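Local coordinates for nigritoxine (Vibrio nigripulchritudo, PDB 5M41), which acts as a bacterial toxin against crustaceans and insects, at residues A[367-370]-A[375-378]; A[426-429]-A[435-438]; A[604-609]-A[668-673]. All blocks are in the same frame, centred on the assembly; numbering follows the deposited sequence.

Contact 1 of 3, residues A[367-370]-A[375-378]; sequences VDIV and DLIE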
ATOM      1  N   VAL A 367      -1.361  -1.846   0.475  1.00 35.20           N
ATOM      2  CA  VAL A 367      -1.886  -1.526  -0.843  1.00 34.98           C
ATOM      3  C   VAL A 367      -2.851  -0.353  -0.787  1.00 35.54           C
ATOM      4  O   VAL A 367      -3.498  -0.115   0.231  1.00 33.19           O
ATOM      5  CB  VAL A 367      -2.586  -2.727  -1.543  1.00 36.47           C
ATOM      6  CG1 VAL A 367      -1.669  -3.946  -1.526  1.00 36.88           C
ATOM      7  CG2 VAL A 367      -3.904  -3.056  -0.857  1.00 38.12           C
ATOM      8  N   ASP A 368      -2.918   0.388  -1.889  1.00 33.62           N
ATOM      9  CA  ASP A 368      -3.945   1.404  -2.055  1.00 34.66           C
ATOM     10  C   ASP A 368      -4.847   0.996  -3.224  1.00 33.52           C
ATOM     11  O   ASP A 368      -4.361   0.616  -4.286  1.00 32.93           O
ATOM     12  CB  ASP A 368      -3.312   2.747  -2.395  1.00 34.88           C
ATOM     13  CG  ASP A 368      -2.308   3.219  -1.340  1.00 41.09           C
ATOM     14  OD1 ASP A 368      -2.571   3.113  -0.109  1.00 37.89           O
ATOM     15  OD2 ASP A 368      -1.247   3.748  -1.759  1.00 46.07           O
ATOM     16  N   ILE A 369      -6.146   1.108  -3.024  1.00 32.34           N
ATOM     17  CA  ILE A 369      -7.129   0.855  -4.074  1.00 32.32           C
ATOM     18  C   ILE A 369      -7.644   2.219  -4.530  1.00 31.11           C
ATOM     19  O   ILE A 369      -8.226   2.972  -3.731  1.00 31.61           O
ATOM     20  CB  ILE A 369      -8.270  -0.046  -3.550  1.00 33.39           C
ATOM     21  CG1 ILE A 369      -7.685  -1.372  -3.003  1.00 35.29           C
ATOM     22  CG2 ILE A 369      -9.301  -0.290  -4.664  1.00 32.49           C
ATOM     23  CD1 ILE A 369      -8.618  -2.195  -2.114  1.00 34.52           C
ATOM     24  N   VAL A 370      -7.360   2.569  -5.783  1.00 30.59           N
ATOM     25  CA  VAL A 370      -7.631   3.937  -6.302  1.00 31.65           C
ATOM     26  C   VAL A 370      -8.677   3.920  -7.431  1.00 32.70           C
ATOM     27  O   VAL A 370      -8.547   3.177  -8.391  1.00 31.96           O
ATOM     28  CB  VAL A 370      -6.333   4.601  -6.804  1.00 32.61           C
ATOM     29  CG1 VAL A 370      -6.613   5.967  -7.455  1.00 32.40           C
ATOM     30  CG2 VAL A 370      -5.337   4.753  -5.650  1.00 32.15           C
ATOM     31  N   ASP A 375     -16.863   3.693  -7.732  1.00 41.85           N
ATOM     32  CA  ASP A 375     -16.179   2.505  -8.258  1.00 41.79           C
ATOM     33  C   ASP A 375     -15.756   1.569  -7.137  1.00 41.33           C
ATOM     34  O   ASP A 375     -15.839   0.355  -7.276  1.00 41.11           O
ATOM     35  CB  ASP A 375     -14.914   2.875  -9.045  1.00 40.57           C
ATOM     36  CG  ASP A 375     -15.200   3.730 -10.276  1.00 43.51           C
ATOM     37  OD1 ASP A 375     -16.289   3.605 -10.865  1.00 44.66           O
ATOM     38  OD2 ASP A 375     -14.301   4.511 -10.674  1.00 42.11           O
ATOM     39  N   LEU A 376     -15.276   2.134  -6.026  1.00 40.21           N
ATOM     40  CA  LEU A 376     -14.884   1.306  -4.895  1.00 40.95           C
ATOM     41  C   LEU A 376     -16.092   0.580  -4.270  1.00 42.78           C
ATOM     42  O   LEU A 376     -15.983  -0.608  -3.949  1.00 43.68           O
ATOM     43  CB  LEU A 376     -14.084   2.112  -3.865  1.00 40.10           C
ATOM     44  CG  LEU A 376     -12.571   2.072  -4.164  1.00 42.64           C
ATOM     45  CD1 LEU A 376     -12.200   2.461  -5.595  1.00 41.14           C
ATOM     46  CD2 LEU A 376     -11.749   2.839  -3.149  1.00 42.29           C
ATOM     47  N   ILE A 377     -17.224   1.275  -4.109  1.00 43.33           N
ATOM     48  CA  ILE A 377     -18.438   0.629  -3.564  1.00 46.67           C
ATOM     49  C   ILE A 377     -18.836  -0.518  -4.498  1.00 47.93           C
ATOM     50  O   ILE A 377     -19.018  -1.654  -4.061  1.00 48.71           O
ATOM     51  CB  ILE A 377     -19.624   1.627  -3.423  1.00 50.76           C
ATOM     52  CG1 ILE A 377     -19.331   2.690  -2.357  1.00 49.89           C
ATOM     53  CG2 ILE A 377     -20.937   0.909  -3.100  1.00 53.17           C
ATOM     54  CD1 ILE A 377     -18.921   2.140  -1.006  1.00 50.41           C
ATOM     55  N   GLU A 378     -18.923  -0.225  -5.792  1.00 47.56           N
ATOM     56  CA  GLU A 378     -19.325  -1.239  -6.765  1.00 49.70           C
ATOM     57  C   GLU A 378     -18.334  -2.395  -6.769  1.00 46.71           C
ATOM     58  O   GLU A 378     -18.734  -3.544  -6.812  1.00 46.80           O
ATOM     59  CB  GLU A 378     -19.498  -0.637  -8.157  1.00 54.17           C
ATOM     60  CG  GLU A 378     -20.745   0.242  -8.259  1.00 64.59           C
ATOM     61  CD  GLU A 378     -20.885   0.987  -9.590  1.00 69.36           C
ATOM     62  OE1 GLU A 378     -20.149   0.671 -10.556  1.00 71.47           O
ATOM     63  OE2 GLU A 378     -21.753   1.891  -9.676  1.00 74.96           O
TER
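A connection from strand 366-370 of a six-stranded antiparallel sheet into the following helix 373-382 brings Ile369, near the end of the strand, against Leu376 on the helix. The pairing is local: four residues separate the segments, and the CA atoms of Ile369 and Leu376 stand 7.8 Å apart. The CB of each residue points toward the other segment. Ile369 splits its branches: CG1 lies anti to the carbonyl carbon (chi1 -57°), which places CG2 anti to the backbone N, and CG2 is the branch that meets the helix. It approaches Leu376 CG at 4.1 Å and CD1 at the same distance, the two side chains crossing at a slant. The leucine fork also reaches the strand backbone. Its CD2 lies 3.6 Å from Ile369 O, and its CD1 lies 4.2 Å from Val370 C, while the Val370 CB points away from the helix. No hydrogen bond links the segments; the contact is van der Waals packing, apolar at Ile369 CG2 and against backbone atoms at the leucine methyls, with all three touching residues buried. Around this pair, strand 366-370 is held by backbone hydrogen bonds to strands 328-336 and 359-363. Leu376 also packs on Ile329 and Leu331 of strand 328-336. The contact thus joins the sheet to helix 373-382, with Thr314 of helix 302-319 beside Leu376 and Ile389 of helix 386-396 beside Ile369.

Contact 2 of 3, residues A[426-429]-A[435-438]; sequences PTYR and VRPI
Tyr428 and Arg436 exchange two short backbone hydrogen bonds: Tyr428 N reaches Arg436 O at 2.8 Å, and Arg436 N reaches Tyr428 O with an N-H...O angle of 166°. A third bond, from Ile438 N to Pro426 O at 2.9 Å, differs in geometry, since the donor stands 43° above the carbonyl plane. The side chains follow the same register. Tyr428 CG sits between its backbone N and carbonyl carbon (chi1 75°), and the end of the ring swings toward the partner strand, its CE2 lying 3.6 Å from Pro437 O, which meets the ring edge in plane. Beside it, Arg436 CB comes within 3.9 Å of Tyr428 CE2. On the other face of the sheet, which carries Arg429 and Val435, Val435 CG2 lies over one face of the Arg429 guanidinium, 3.6 Å from NH1. These features define a beta hairpin of strands 427-429 and 435-437. Pro437 falls in a non-hydrogen-bonded pair with Thr427, so its lack of an N-H costs the ladder no bond; the two CA atoms, of Thr427 and Pro437, approach to 4.0 Å. Next to this pair, Pro426 CB packs on Ile438 CD1 at 4.0 Å, the side chains meeting at about a right angle. Further out, Pro437 O is hydrogen-bonded to Tyr275 OH, and Thr427 and Arg429 pair through their backbones with strand 354-357, which makes 427-429 the central strand of three.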
ATOM      1  N   PRO A 426      -2.541   3.177 -10.689  1.00 33.16           N
ATOM      2  CA  PRO A 426      -3.239   4.384 -11.114  1.00 33.25           C
ATOM      3  C   PRO A 426      -2.230   5.370 -11.689  1.00 33.89           C
ATOM      4  O   PRO A 426      -1.053   5.316 -11.324  1.00 32.86           O
ATOM      5  CB  PRO A 426      -3.819   4.933  -9.796  1.00 31.68           C
ATOM      6  CG  PRO A 426      -2.820   4.451  -8.757  1.00 33.43           C
ATOM      7  CD  PRO A 426      -2.554   3.033  -9.219  1.00 32.40           C
ATOM      8  N   THR A 427      -2.674   6.241 -12.595  1.00 33.08           N
ATOM      9  CA  THR A 427      -1.775   7.203 -13.204  1.00 34.38           C
ATOM     10  C   THR A 427      -2.401   8.605 -13.209  1.00 35.91           C
ATOM     11  O   THR A 427      -3.608   8.766 -13.101  1.00 35.05           O
ATOM     12  CB  THR A 427      -1.377   6.851 -14.670  1.00 35.95           C
ATOM     13  OG1 THR A 427      -2.511   7.003 -15.526  1.00 32.44           O
ATOM     14  CG2 THR A 427      -0.770   5.444 -14.848  1.00 35.19           C
ATOM     15  N   TYR A 428      -1.563   9.622 -13.352  1.00 38.39           N
ATOM     16  CA  TYR A 428      -2.026  10.997 -13.476  1.00 40.79           C
ATOM     17  C   TYR A 428      -1.187  11.708 -14.520  1.00 43.98           C
ATOM     18  O   TYR A 428      -0.122  11.228 -14.911  1.00 42.97           O
ATOM     19  CB  TYR A 428      -1.937  11.753 -12.142  1.00 41.01           C
ATOM     20  CG  TYR A 428      -0.536  12.158 -11.727  1.00 42.69           C
ATOM     21  CD1 TYR A 428      -0.101  13.480 -11.865  1.00 45.82           C
ATOM     22  CD2 TYR A 428       0.353  11.217 -11.182  1.00 40.96           C
ATOM     23  CE1 TYR A 428       1.179  13.870 -11.459  1.00 48.33           C
ATOM     24  CE2 TYR A 428       1.635  11.582 -10.800  1.00 44.03           C
ATOM     25  CZ  TYR A 428       2.043  12.904 -10.936  1.00 47.78           C
ATOM     26  OH  TYR A 428       3.313  13.254 -10.534  1.00 52.37           O
ATOM     27  N   ARG A 429      -1.698  12.831 -14.993  1.00 47.03           N
ATOM     28  CA  ARG A 429      -0.992  13.636 -15.957  1.00 54.48           C
ATOM     29  C   ARG A 429      -0.600  14.928 -15.261  1.00 59.64           C
ATOM     30  O   ARG A 429      -1.458  15.673 -14.789  1.00 60.08           O
ATOM     31  CB  ARG A 429      -1.883  13.905 -17.178  1.00 56.32           C
ATOM     32  CG  ARG A 429      -1.287  14.873 -18.199  1.00 63.17           C
ATOM     33  CD  ARG A 429      -2.290  15.206 -19.302  1.00 66.97           C
ATOM     34  NE  ARG A 429      -3.099  14.029 -19.578  1.00 67.84           N
ATOM     35  CZ  ARG A 429      -2.785  13.080 -20.461  1.00 70.06           C
ATOM     36  NH1 ARG A 429      -1.687  13.173 -21.217  1.00 72.48           N
ATOM     37  NH2 ARG A 429      -3.588  12.036 -20.598  1.00 68.27           N
ATOM     38  N   VAL A 435       2.370  11.482 -18.359  1.00 51.46           N
ATOM     39  CA  VAL A 435       1.568  10.524 -17.613  1.00 47.09           C
ATOM     40  C   VAL A 435       2.502   9.711 -16.701  1.00 48.16           C
ATOM     41  O   VAL A 435       3.477   9.129 -17.179  1.00 48.63           O
ATOM     42  CB  VAL A 435       0.760   9.594 -18.552  1.00 45.10           C
ATOM     43  CG1 VAL A 435      -0.018   8.579 -17.735  1.00 42.82           C
ATOM     44  CG2 VAL A 435      -0.212  10.406 -19.423  1.00 44.31           C
ATOM     45  N   ARG A 436       2.228   9.701 -15.394  1.00 46.65           N
ATOM     46  CA  ARG A 436       3.053   8.996 -14.406  0.50 47.75           C
ATOM     47  C   ARG A 436       2.168   8.214 -13.436  1.00 44.01           C
ATOM     48  O   ARG A 436       1.051   8.633 -13.161  1.00 41.94           O
ATOM     49  CB  ARG A 436       3.883   9.995 -13.581  0.50 51.54           C
ATOM     50  CG  ARG A 436       4.719  10.982 -14.381  0.50 55.86           C
ATOM     51  CD  ARG A 436       5.677  11.748 -13.482  0.50 60.00           C
ATOM     52  NE  ARG A 436       6.955  12.008 -14.144  0.50 64.43           N
ATOM     53  CZ  ARG A 436       8.009  12.548 -13.548  0.50 67.38           C
ATOM     54  NH1 ARG A 436       7.945  12.895 -12.269  0.50 69.49           N
ATOM     55  NH2 ARG A 436       9.128  12.745 -14.230  0.50 71.22           N
ATOM     56  N   PRO A 437       2.678   7.109 -12.875  1.00 43.64           N
ATOM     57  CA  PRO A 437       1.902   6.483 -11.819  1.00 42.67           C
ATOM     58  C   PRO A 437       1.706   7.399 -10.590  1.00 43.01           C
ATOM     59  O   PRO A 437       2.589   8.181 -10.244  1.00 43.82           O
ATOM     60  CB  PRO A 437       2.723   5.235 -11.458  1.00 44.04           C
ATOM     61  CG  PRO A 437       4.090   5.507 -12.000  1.00 47.99           C
ATOM     62  CD  PRO A 437       3.847   6.292 -13.253  1.00 45.71           C
ATOM     63  N   ILE A 438       0.548   7.309  -9.954  1.00 38.75           N
ATOM     64  CA  ILE A 438       0.323   8.042  -8.712  1.00 38.97           C
ATOM     65  C   ILE A 438       1.116   7.389  -7.571  1.00 40.54           C
ATOM     66  O   ILE A 438       1.055   6.178  -7.387  1.00 39.27           O
ATOM     67  CB  ILE A 438      -1.176   8.181  -8.332  1.00 36.48           C
ATOM     68  CG1 ILE A 438      -2.020   8.503  -9.590  1.00 35.25           C
ATOM     69  CG2 ILE A 438      -1.326   9.286  -7.265  1.00 37.70           C
ATOM     70  CD1 ILE A 438      -3.481   8.848  -9.312  1.00 35.48           C
TER

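Contact 3 of 3, residues A[604-609]-A[668-673]; sequences NAFLTY and QDFITV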
ATOM      1  N   ASN A 604      24.144 -12.412  22.874  1.00 44.47           N
ATOM      2  CA  ASN A 604      23.654 -13.440  21.969  1.00 45.86           C
ATOM      3  C   ASN A 604      22.241 -13.158  21.489  1.00 45.63           C
ATOM      4  O   ASN A 604      21.901 -13.493  20.342  1.00 46.49           O
ATOM      5  CB  ASN A 604      23.783 -14.848  22.584  1.00 47.42           C
ATOM      6  CG  ASN A 604      25.235 -15.325  22.654  1.00 50.13           C
ATOM      7  OD1 ASN A 604      26.023 -15.109  21.736  1.00 50.06           O
ATOM      8  ND2 ASN A 604      25.588 -15.979  23.747  1.00 52.06           N
ATOM      9  N   ALA A 605      21.433 -12.517  22.335  1.00 43.41           N
ATOM     10  CA  ALA A 605      20.063 -12.191  21.929  1.00 44.91           C
ATOM     11  C   ALA A 605      20.178 -11.184  20.786  1.00 44.00           C
ATOM     12  O   ALA A 605      19.533 -11.353  19.750  1.00 43.14           O
ATOM     13  CB  ALA A 605      19.244 -11.620  23.083  1.00 41.67           C
ATOM     14  N   PHE A 606      21.025 -10.169  20.998  1.00 41.84           N
ATOM     15  CA  PHE A 606      21.263  -9.116  20.018  1.00 42.46           C
ATOM     16  C   PHE A 606      21.865  -9.729  18.753  1.00 41.75           C
ATOM     17  O   PHE A 606      21.372  -9.493  17.654  1.00 40.29           O
ATOM     18  CB  PHE A 606      22.188  -8.020  20.594  1.00 41.46           C
ATOM     19  CG  PHE A 606      22.429  -6.850  19.647  1.00 41.81           C
ATOM     20  CD1 PHE A 606      21.440  -5.867  19.441  1.00 40.05           C
ATOM     21  CD2 PHE A 606      23.639  -6.725  18.961  1.00 41.12           C
ATOM     22  CE1 PHE A 606      21.660  -4.792  18.580  1.00 39.44           C
ATOM     23  CE2 PHE A 606      23.860  -5.648  18.102  1.00 40.40           C
ATOM     24  CZ  PHE A 606      22.879  -4.681  17.911  1.00 39.69           C
ATOM     25  N   LEU A 607      22.903 -10.550  18.931  1.00 42.33           N
ATOM     26  CA  LEU A 607      23.574 -11.213  17.801  1.00 44.69           C
ATOM     27  C   LEU A 607      22.570 -11.997  16.949  1.00 45.59           C
ATOM     28  O   LEU A 607      22.546 -11.849  15.717  1.00 47.09           O
ATOM     29  CB  LEU A 607      24.729 -12.136  18.265  1.00 43.52           C
ATOM     30  CG  LEU A 607      25.437 -12.987  17.197  1.00 46.12           C
ATOM     31  CD1 LEU A 607      26.013 -12.116  16.073  1.00 44.89           C
ATOM     32  CD2 LEU A 607      26.509 -13.907  17.795  1.00 44.47           C
ATOM     33  N   THR A 608      21.746 -12.809  17.607  1.00 45.54           N
ATOM     34  CA  THR A 608      20.792 -13.671  16.913  1.00 46.64           C
ATOM     35  C   THR A 608      19.787 -12.817  16.178  1.00 45.50           C
ATOM     36  O   THR A 608      19.522 -13.045  14.990  1.00 45.09           O
ATOM     37  CB  THR A 608      20.069 -14.648  17.866  1.00 46.69           C
ATOM     38  OG1 THR A 608      21.036 -15.533  18.448  1.00 48.21           O
ATOM     39  CG2 THR A 608      19.048 -15.499  17.103  1.00 47.05           C
ATOM     40  N   TYR A 609      19.240 -11.826  16.869  1.00 43.12           N
ATOM     41  CA  TYR A 609      18.227 -10.991  16.223  1.00 42.71           C
ATOM     42  C   TYR A 609      18.794 -10.291  14.989  1.00 42.55           C
ATOM     43  O   TYR A 609      18.191 -10.343  13.924  1.00 43.93           O
ATOM     44  CB  TYR A 609      17.557 -10.009  17.194  1.00 41.07           C
ATOM     45  CG  TYR A 609      16.564  -9.096  16.505  1.00 41.10           C
ATOM     46  CD1 TYR A 609      15.269  -9.534  16.204  1.00 40.92           C
ATOM     47  CD2 TYR A 609      16.928  -7.805  16.124  1.00 40.99           C
ATOM     48  CE1 TYR A 609      14.363  -8.706  15.555  1.00 41.65           C
ATOM     49  CE2 TYR A 609      16.030  -6.963  15.474  1.00 41.81           C
ATOM     50  CZ  TYR A 609      14.747  -7.418  15.198  1.00 41.83           C
ATOM     51  OH  TYR A 609      13.848  -6.581  14.552  1.00 44.57           O
ATOM     52  N   GLN A 668      27.679   5.333  23.307  1.00 43.47           N
ATOM     53  CA  GLN A 668      27.420   6.208  22.158  1.00 46.60           C
ATOM     54  C   GLN A 668      28.130   5.746  20.868  1.00 45.18           C
ATOM     55  O   GLN A 668      27.511   5.724  19.799  1.00 44.40           O
ATOM     56  CB  GLN A 668      27.805   7.653  22.473  1.00 50.67           C
ATOM     57  CG  GLN A 668      27.105   8.635  21.551  1.00 58.17           C
ATOM     58  CD  GLN A 668      27.599  10.055  21.711  1.00 64.89           C
ATOM     59  OE1 GLN A 668      26.795  10.970  21.902  1.00 72.24           O
ATOM     60  NE2 GLN A 668      28.920  10.255  21.628  1.00 63.90           N
ATOM     61  N   ASP A 669      29.408   5.372  20.956  1.00 44.91           N
ATOM     62  CA  ASP A 669      30.099   4.841  19.769  1.00 44.83           C
ATOM     63  C   ASP A 669      29.328   3.642  19.215  1.00 45.51           C
ATOM     64  O   ASP A 669      29.139   3.528  18.004  1.00 45.09           O
ATOM     65  CB  ASP A 669      31.516   4.381  20.093  1.00 45.29           C
ATOM     66  CG  ASP A 669      32.458   5.518  20.466  1.00 47.84           C
ATOM     67  OD1 ASP A 669      32.205   6.701  20.133  1.00 48.68           O
ATOM     68  OD2 ASP A 669      33.468   5.189  21.122  1.00 50.31           O
ATOM     69  N   PHE A 670      28.894   2.755  20.116  1.00 43.45           N
ATOM     70  CA  PHE A 670      28.155   1.543  19.763  1.00 42.34           C
ATOM     71  C   PHE A 670      26.854   1.889  19.063  1.00 42.01           C
ATOM     72  O   PHE A 670      26.555   1.390  17.966  1.00 40.69           O
ATOM     73  CB  PHE A 670      27.885   0.679  21.016  1.00 40.33           C
ATOM     74  CG  PHE A 670      27.135  -0.589  20.727  1.00 40.46           C
ATOM     75  CD1 PHE A 670      27.780  -1.673  20.140  1.00 41.47           C
ATOM     76  CD2 PHE A 670      25.792  -0.717  21.068  1.00 42.11           C
ATOM     77  CE1 PHE A 670      27.100  -2.853  19.875  1.00 41.54           C
ATOM     78  CE2 PHE A 670      25.099  -1.896  20.810  1.00 42.05           C
ATOM     79  CZ  PHE A 670      25.755  -2.962  20.206  1.00 42.61           C
ATOM     80  N   ILE A 671      26.113   2.798  19.679  1.00 41.30           N
ATOM     81  CA  ILE A 671      24.810   3.205  19.166  1.00 39.88           C
ATOM     82  C   ILE A 671      24.943   3.864  17.795  1.00 40.83           C
ATOM     83  O   ILE A 671      24.183   3.551  16.867  1.00 39.76           O
ATOM     84  CB  ILE A 671      24.070   4.107  20.188  1.00 39.22           C
ATOM     85  CG1 ILE A 671      23.589   3.263  21.387  1.00 39.26           C
ATOM     86  CG2 ILE A 671      22.914   4.865  19.535  1.00 39.81           C
ATOM     87  CD1 ILE A 671      22.875   4.067  22.473  1.00 39.84           C
ATOM     88  N   THR A 672      25.926   4.752  17.652  1.00 42.52           N
ATOM     89  CA  THR A 672      26.149   5.441  16.365  1.00 43.74           C
ATOM     90  C   THR A 672      26.338   4.429  15.226  1.00 43.32           C
ATOM     91  O   THR A 672      25.721   4.542  14.187  1.00 44.24           O
ATOM     92  CB  THR A 672      27.358   6.388  16.443  1.00 45.80           C
ATOM     93  OG1 THR A 672      27.119   7.365  17.467  1.00 47.29           O
ATOM     94  CG2 THR A 672      27.604   7.102  15.090  1.00 44.43           C
ATOM     95  N   VAL A 673      27.164   3.413  15.437  1.00 42.60           N
ATOM     96  CA  VAL A 673      27.382   2.418  14.391  1.00 42.28           C
ATOM     97  C   VAL A 673      26.107   1.588  14.161  1.00 42.12           C
ATOM     98  O   VAL A 673      25.666   1.403  13.019  1.00 41.43           O
ATOM     99  CB  VAL A 673      28.649   1.571  14.664  1.00 44.12           C
ATOM    100  CG1 VAL A 673      28.739   0.377  13.726  1.00 44.29           C
ATOM    101  CG2 VAL A 673      29.893   2.441  14.469  1.00 45.40           C
TER
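Phe606 and Phe670 reach toward each other from two helices whose nearest CA atoms, those of the same two residues, are 12.7 Å apart. From CB, which points toward segment 668-673, the Phe606 side chain extends with CG anti to the backbone N (chi1 -177°), and this carries the ring outward so that its far end does the touching. CE2 lies 3.9 Å from Phe670 CZ, and CZ lies 4.1 Å from that same atom. Phe670 uses the same extended torsion and comes from the opposite direction. The ring centroids are 5.8 Å apart with planes at 53°, so the rings meet obliquely. Each helix also carries a threonine hydroxyl bonded one turn back: Thr608 OG1 gives to Asn604 O at 2.9 Å, on the opposite face of that carbonyl from Thr608 N, and Thr672 OG1 bonds to Gln668 O from above that carbonyl plane. Further helices cover Phe670: it touches Met698 of helix 688-704 and both Met722 and Met726 of helix 719-731, while Leu607 rests on Leu725 of the latter, so helix 719-731 touches both helix 603-614 and helix 667-676.

How the contacts relate
Along the chain the three contacts follow in series, none nested in or crossing another. Contact 1 closes the short turn from strand 366-370 into helix 373-382. Helices 386-396 and 406-415 come next, and contact 2 then closes a hairpin with five residues between its segments. These two are neighbours in space: Val370 CG1 packs on Pro426 CB at 3.8 Å, and Asp368 hydrogen-bonds to Thr440, Ala441 and Gln442 just beyond the hairpin, joining the six-stranded sheet to both flanks of the hairpin. Contact 3 instead closes a 58-residue excursion, through helices 618-621 and 625-632 and strand 649-652, in the C-terminal part of the chain, its centre about 43 Å from that of contact 1 and about 42 Å from that of contact 2.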